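Local coordinates for Aln2 (Streptomyces sp. CM020, PDB 6P7L), which is a noncanonical member of the NTF2-like superfamily with a SnoaL-like domain, probably taking part in biosynthesis of the polyketide antibiotic alnumycin, at residues Q42-Q47 with R155-E160; T123-S128 with V133-T138. One frame throughout, in Å; residues are numbered along the deposited sequence.

Overall arrangement
Both contacts belong to one NTF2-like domain and end on neighbouring strands of its curved sheet, yet their chemistry differs. The centre of contact 1 lies about 3 Å from that of the chain; the contact spans the interior between helix 34-52 and strand 151-161, buries just 98 Å² and depends on a few long polar side chains. Contact 2, centred about 15 Å out and partly buried, joins the sequence-adjacent strands 116-127 and 133-148 through backbone hydrogen bonds and short branched side chains, burying 477 Å². The two centres stand about 18 Å apart. The second subunit adjoins both, at contact 1 through Q42, A45 and R46, and a third joins it against the hairpin of contact 2.

Contact 1. Residues Q42-Q47 with R155-E160; sequences QFYARQ and RSRVIE
Two nitrogens of one guanidinium converge on a single amide oxygen inside the protein: R157, from strand 155-160, reaches Q47 OE1 of helix 42-47 with both NH1 and NH2. The bonds are unequal. R157 NH2 lies 2.8 Å from Q47 OE1 with a fairly straight N-H...O angle of 158°, in the carbonyl plane and on a lone pair, whereas R157 NH1 is 3.2 Å from Q47 OE1, more bent, and approaches from above that plane. The oxygen sits at the guanidinium's edge while the amide stands almost perpendicular to it, the planes 88° apart. Both side chains leave with CG opposite the backbone N, Q47 running on extended, and meet from opposite directions, bridging backbones whose nearest CA atoms, those of Y44 and R157, are 12.3 Å apart.

Y44 passes alongside, its ring edge brought to the guanidinium: Y44 CE1 is 3.4 Å from R157 NH2. D143 ties the two residues together, hydrogen-bonded to Y44 OH, which also pairs with T118, and forming a salt bridge with R157 NE; its carboxylate probably balances the buried arginine charge. Q47 NE2 is held by T62 and S154, which should limit rotation of the amide. A glycerol, probably from the crystallisation liquor, is hydrogen-bonded to R157 NH1, consistent with this polar cluster lining the pocket between helix and curved sheet characteristic of the NTF2-like fold.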
loop_
_atom_site.group_PDB
_atom_site.type_symbol
_atom_site.label_atom_id
_atom_site.label_comp_id
_atom_site.label_asym_id
_atom_site.label_seq_id
_atom_site.Cartn_x
_atom_site.Cartn_y
_atom_site.Cartn_z
ATOM N N GLN A 42 -10.761 -6.643 0.139
ATOM C CA GLN A 42 -12.024 -5.903 0.071
ATOM C C GLN A 42 -12.615 -5.730 1.463
ATOM O O GLN A 42 -13.201 -4.687 1.770
ATOM C CB GLN A 42 -13.011 -6.610 -0.866
ATOM C CG GLN A 42 -12.495 -6.692 -2.300
ATOM C CD GLN A 42 -12.133 -5.324 -2.833
ATOM O OE1 GLN A 42 -13.009 -4.502 -3.122
ATOM N NE2 GLN A 42 -10.830 -5.030 -2.840
ATOM N N PHE A 43 -12.499 -6.756 2.313
ATOM C CA PHE A 43 -12.935 -6.619 3.698
ATOM C C PHE A 43 -12.237 -5.449 4.384
ATOM O O PHE A 43 -12.876 -4.605 5.016
ATOM C CB PHE A 43 -12.653 -7.912 4.457
ATOM C CG PHE A 43 -12.952 -7.816 5.935
ATOM C CD1 PHE A 43 -14.238 -7.944 6.420
ATOM C CD2 PHE A 43 -11.912 -7.604 6.834
ATOM C CE1 PHE A 43 -14.481 -7.868 7.778
ATOM C CE2 PHE A 43 -12.153 -7.502 8.169
ATOM C CZ PHE A 43 -13.444 -7.634 8.645
ATOM N N TYR A 44 -10.924 -5.380 4.259
ATOM C CA TYR A 44 -10.172 -4.355 4.975
ATOM C C TYR A 44 -10.403 -2.960 4.386
ATOM O O TYR A 44 -10.488 -1.971 5.134
ATOM C CB TYR A 44 -8.693 -4.702 4.931
ATOM C CG TYR A 44 -8.227 -5.738 5.902
ATOM C CD1 TYR A 44 -8.593 -5.688 7.240
ATOM C CD2 TYR A 44 -7.443 -6.799 5.487
ATOM C CE1 TYR A 44 -8.157 -6.651 8.132
ATOM C CE2 TYR A 44 -6.986 -7.720 6.371
ATOM C CZ TYR A 44 -7.337 -7.674 7.680
ATOM O OH TYR A 44 -6.913 -8.615 8.578
ATOM N N ALA A 45 -10.520 -2.862 3.057
ATOM C CA ALA A 45 -10.801 -1.572 2.447
ATOM C C ALA A 45 -12.114 -1.023 2.992
ATOM O O ALA A 45 -12.200 0.144 3.411
ATOM C CB ALA A 45 -10.853 -1.710 0.914
ATOM N N ARG A 46 -13.152 -1.868 3.008
ATOM C CA ARG A 46 -14.453 -1.413 3.498
ATOM C C ARG A 46 -14.401 -1.158 4.998
ATOM O O ARG A 46 -14.988 -0.183 5.499
ATOM C CB ARG A 46 -15.514 -2.446 3.132
ATOM C CG ARG A 46 -15.726 -2.523 1.563
ATOM C CD ARG A 46 -16.890 -3.311 1.093
ATOM N NE ARG A 46 -17.329 -2.797 -0.214
ATOM C CZ ARG A 46 -16.831 -3.189 -1.384
ATOM N NH1 ARG A 46 -15.885 -4.118 -1.430
ATOM N NH2 ARG A 46 -17.285 -2.670 -2.515
ATOM N N GLN A 47 -13.687 -2.000 5.740
ATOM C CA GLN A 47 -13.628 -1.804 7.186
ATOM C C GLN A 47 -12.977 -0.466 7.535
ATOM O O GLN A 47 -13.451 0.257 8.430
ATOM C CB GLN A 47 -12.858 -2.943 7.836
ATOM C CG GLN A 47 -12.950 -2.986 9.368
ATOM C CD GLN A 47 -12.043 -4.032 9.957
ATOM O OE1 GLN A 47 -10.818 -4.002 9.722
ATOM N NE2 GLN A 47 -12.619 -4.983 10.694
ATOM N N ARG A 155 -12.448 -11.458 14.077
ATOM C CA ARG A 155 -12.544 -12.168 15.355
ATOM C C ARG A 155 -11.556 -11.675 16.400
ATOM O O ARG A 155 -11.894 -11.588 17.587
ATOM C CB ARG A 155 -12.351 -13.670 15.148
ATOM C CG ARG A 155 -12.406 -14.471 16.443
ATOM C CD ARG A 155 -12.428 -15.986 16.172
ATOM N NE ARG A 155 -11.092 -16.579 16.235
ATOM C CZ ARG A 155 -10.816 -17.845 15.941
ATOM N NH1 ARG A 155 -11.784 -18.662 15.559
ATOM N NH2 ARG A 155 -9.569 -18.290 16.024
ATOM N N SER A 156 -10.344 -11.328 15.976
ATOM C CA SER A 156 -9.265 -10.926 16.860
ATOM C C SER A 156 -8.481 -9.852 16.138
ATOM O O SER A 156 -8.317 -9.932 14.923
ATOM C CB SER A 156 -8.311 -12.147 17.167
ATOM O OG SER A 156 -7.070 -11.745 17.726
ATOM N N ARG A 157 -8.033 -8.828 16.859
ATOM C CA ARG A 157 -7.092 -7.857 16.314
ATOM C C ARG A 157 -6.094 -7.555 17.431
ATOM O O ARG A 157 -6.510 -7.228 18.551
ATOM C CB ARG A 157 -7.793 -6.581 15.851
ATOM C CG ARG A 157 -6.835 -5.483 15.421
ATOM C CD ARG A 157 -7.432 -4.461 14.469
ATOM N NE ARG A 157 -7.770 -5.116 13.229
ATOM C CZ ARG A 157 -8.664 -4.689 12.336
ATOM N NH1 ARG A 157 -9.305 -3.533 12.513
ATOM N NH2 ARG A 157 -8.905 -5.443 11.263
ATOM N N VAL A 158 -4.799 -7.663 17.140
ATOM C CA VAL A 158 -3.744 -7.341 18.115
ATOM C C VAL A 158 -2.799 -6.336 17.468
ATOM O O VAL A 158 -2.214 -6.623 16.421
ATOM C CB VAL A 158 -2.970 -8.598 18.549
ATOM C CG1 VAL A 158 -1.827 -8.240 19.521
ATOM C CG2 VAL A 158 -3.908 -9.637 19.178
ATOM N N ILE A 159 -2.647 -5.171 18.078
ATOM C CA ILE A 159 -1.830 -4.085 17.542
ATOM C C ILE A 159 -0.573 -3.958 18.395
ATOM O O ILE A 159 -0.669 -3.809 19.618
ATOM C CB ILE A 159 -2.613 -2.762 17.541
ATOM C CG1 ILE A 159 -3.811 -2.882 16.587
ATOM C CG2 ILE A 159 -1.721 -1.611 17.157
ATOM C CD1 ILE A 159 -4.839 -1.814 16.776
ATOM N N GLU A 160 0.603 -4.035 17.767
ATOM C CA GLU A 160 1.873 -3.764 18.441
ATOM C C GLU A 160 2.393 -2.452 17.868
ATOM O O GLU A 160 2.632 -2.362 16.656
ATOM C CB GLU A 160 2.880 -4.902 18.228
ATOM C CG GLU A 160 2.484 -6.178 18.971
ATOM C CD GLU A 160 3.516 -7.274 18.858
ATOM O OE1 GLU A 160 4.665 -6.975 18.474
ATOM O OE2 GLU A 160 3.179 -8.436 19.162
#

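Contact 2. Residues T123-S128 with V133-T138; sequences TVTVTS and VLVEPT
V126 and L134 form the hydrogen-bonded pair at the tight centre of an antiparallel ladder, with V126 N to L134 O at 2.9 Å and L134 N to V126 O at 3.0 Å, flanked by the non-hydrogen-bonded pairs T125-V135 and T127-V133, each with CA atoms 4.6 Å apart. T125 CA also approaches L134 O at 3.2 Å as a CA-H...O contact. The short strand axes run 161° apart, close to antiparallel.

Beyond V135 the second segment leaves regular strand geometry, but bonding continues: E136 N meets V124 O at 2.8 Å, almost straight at 171°. The hydroxyl of T123, turned opposite its own backbone N, donates to E136 O at 2.8 Å from a position tilted 33° from the carbonyl plane. The E136 side chain lies beside V124, pointing the same way, with E136 OE1 3.6 Å from V124 CB; its carboxylate is fixed by a salt bridge to R93, and F94 packs against E136, V124 and V126.

The L134 side is looser. This exposed residue shares the face of V126, but their apolar contact is limited to the bases of the side chains, CB to CB at 4.3 Å. On the T125, T127, V133 and V135 face, other subunits supply the cover: T127 bonds to T138 of the second subunit, while T138, whose hydroxyl is also hydrogen-bonded to D162, bonds to T127 of the third, and V135 packs on V133 of the third subunit. The arrangement is a beta hairpin within the curved sheet of an NTF2-like domain, here with one face engaged in a three-chain interface.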
loop_
_atom_site.group_PDB
_atom_site.type_symbol
_atom_site.label_atom_id
_atom_site.label_comp_id
_atom_site.label_asym_id
_atom_site.label_seq_id
_atom_site.Cartn_x
_atom_site.Cartn_y
_atom_site.Cartn_z
ATOM N N THR A 123 -0.226 2.269 9.406
ATOM C CA THR A 123 -0.044 3.595 9.961
ATOM C C THR A 123 -1.292 4.406 9.661
ATOM O O THR A 123 -2.190 3.962 8.943
ATOM C CB THR A 123 1.215 4.273 9.427
ATOM O OG1 THR A 123 1.403 5.520 10.126
ATOM C CG2 THR A 123 1.109 4.513 7.966
ATOM N N VAL A 124 -1.361 5.567 10.285
ATOM C CA VAL A 124 -2.454 6.513 10.096
ATOM C C VAL A 124 -1.840 7.850 9.729
ATOM O O VAL A 124 -0.948 8.351 10.437
ATOM C CB VAL A 124 -3.332 6.628 11.349
ATOM C CG1 VAL A 124 -4.414 7.649 11.139
ATOM C CG2 VAL A 124 -3.939 5.273 11.648
ATOM N N THR A 125 -2.314 8.418 8.617
ATOM C CA THR A 125 -2.039 9.814 8.314
ATOM C C THR A 125 -3.204 10.649 8.828
ATOM O O THR A 125 -4.358 10.216 8.804
ATOM C CB THR A 125 -1.824 10.067 6.817
ATOM O OG1 THR A 125 -2.948 9.636 6.071
ATOM C CG2 THR A 125 -0.568 9.312 6.283
ATOM N N VAL A 126 -2.901 11.864 9.276
ATOM C CA VAL A 126 -3.934 12.776 9.757
ATOM C C VAL A 126 -3.788 14.107 9.035
ATOM O O VAL A 126 -2.809 14.828 9.251
ATOM C CB VAL A 126 -3.869 12.978 11.271
ATOM C CG1 VAL A 126 -5.079 13.767 11.722
ATOM C CG2 VAL A 126 -3.790 11.616 11.989
ATOM N N THR A 127 -4.782 14.450 8.223
ATOM C CA THR A 127 -4.742 15.625 7.366
ATOM C C THR A 127 -5.675 16.687 7.920
ATOM O O THR A 127 -6.871 16.445 8.089
ATOM C CB THR A 127 -5.136 15.254 5.939
ATOM O OG1 THR A 127 -4.158 14.367 5.401
ATOM C CG2 THR A 127 -5.186 16.479 5.048
ATOM N N SER A 128 -5.127 17.866 8.175
ATOM C CA SER A 128 -5.863 18.973 8.766
ATOM C C SER A 128 -6.398 19.967 7.736
ATOM O O SER A 128 -6.047 19.951 6.549
ATOM C CB SER A 128 -4.964 19.705 9.757
ATOM O OG SER A 128 -4.130 20.590 9.023
ATOM N N VAL A 133 -0.091 17.346 7.353
ATOM C CA VAL A 133 -0.185 15.891 7.341
ATOM C C VAL A 133 0.718 15.351 8.443
ATOM O O VAL A 133 1.934 15.554 8.390
ATOM C CB VAL A 133 0.221 15.300 5.982
ATOM C CG1 VAL A 133 0.061 13.750 6.033
ATOM C CG2 VAL A 133 -0.635 15.923 4.886
ATOM N N LEU A 134 0.132 14.693 9.441
ATOM C CA LEU A 134 0.865 13.969 10.484
ATOM C C LEU A 134 0.903 12.492 10.122
ATOM O O LEU A 134 -0.043 11.987 9.520
ATOM C CB LEU A 134 0.204 14.138 11.854
ATOM C CG LEU A 134 -0.080 15.549 12.357
ATOM C CD1 LEU A 134 -0.832 15.538 13.666
ATOM C CD2 LEU A 134 1.238 16.298 12.500
ATOM N N VAL A 135 2.019 11.823 10.404
ATOM C CA VAL A 135 2.116 10.369 10.256
ATOM C C VAL A 135 2.275 9.750 11.636
ATOM O O VAL A 135 3.244 10.048 12.350
ATOM C CB VAL A 135 3.260 9.963 9.325
ATOM C CG1 VAL A 135 3.336 8.458 9.196
ATOM C CG2 VAL A 135 3.115 10.623 7.975
ATOM N N GLU A 136 1.330 8.893 12.007
ATOM C CA GLU A 136 1.364 8.258 13.316
ATOM C C GLU A 136 2.382 7.116 13.370
ATOM O O GLU A 136 2.766 6.556 12.336
ATOM C CB GLU A 136 -0.030 7.774 13.686
ATOM C CG GLU A 136 -0.978 8.926 13.979
ATOM C CD GLU A 136 -2.235 8.496 14.731
ATOM O OE1 GLU A 136 -2.515 7.274 14.750
ATOM O OE2 GLU A 136 -2.912 9.379 15.301
ATOM N N PRO A 137 2.856 6.777 14.575
ATOM C CA PRO A 137 3.813 5.671 14.697
ATOM C C PRO A 137 3.302 4.426 13.982
ATOM O O PRO A 137 2.122 4.058 14.061
ATOM C CB PRO A 137 3.935 5.449 16.211
ATOM C CG PRO A 137 3.229 6.619 16.858
ATOM C CD PRO A 137 2.485 7.390 15.870
ATOM N N THR A 138 4.214 3.743 13.304
ATOM C CA THR A 138 3.780 2.558 12.601
ATOM C C THR A 138 3.471 1.443 13.598
ATOM O O THR A 138 3.919 1.445 14.746
ATOM C CB THR A 138 4.831 2.143 11.590
ATOM O OG1 THR A 138 6.078 1.993 12.235
ATOM C CG2 THR A 138 4.998 3.191 10.521
#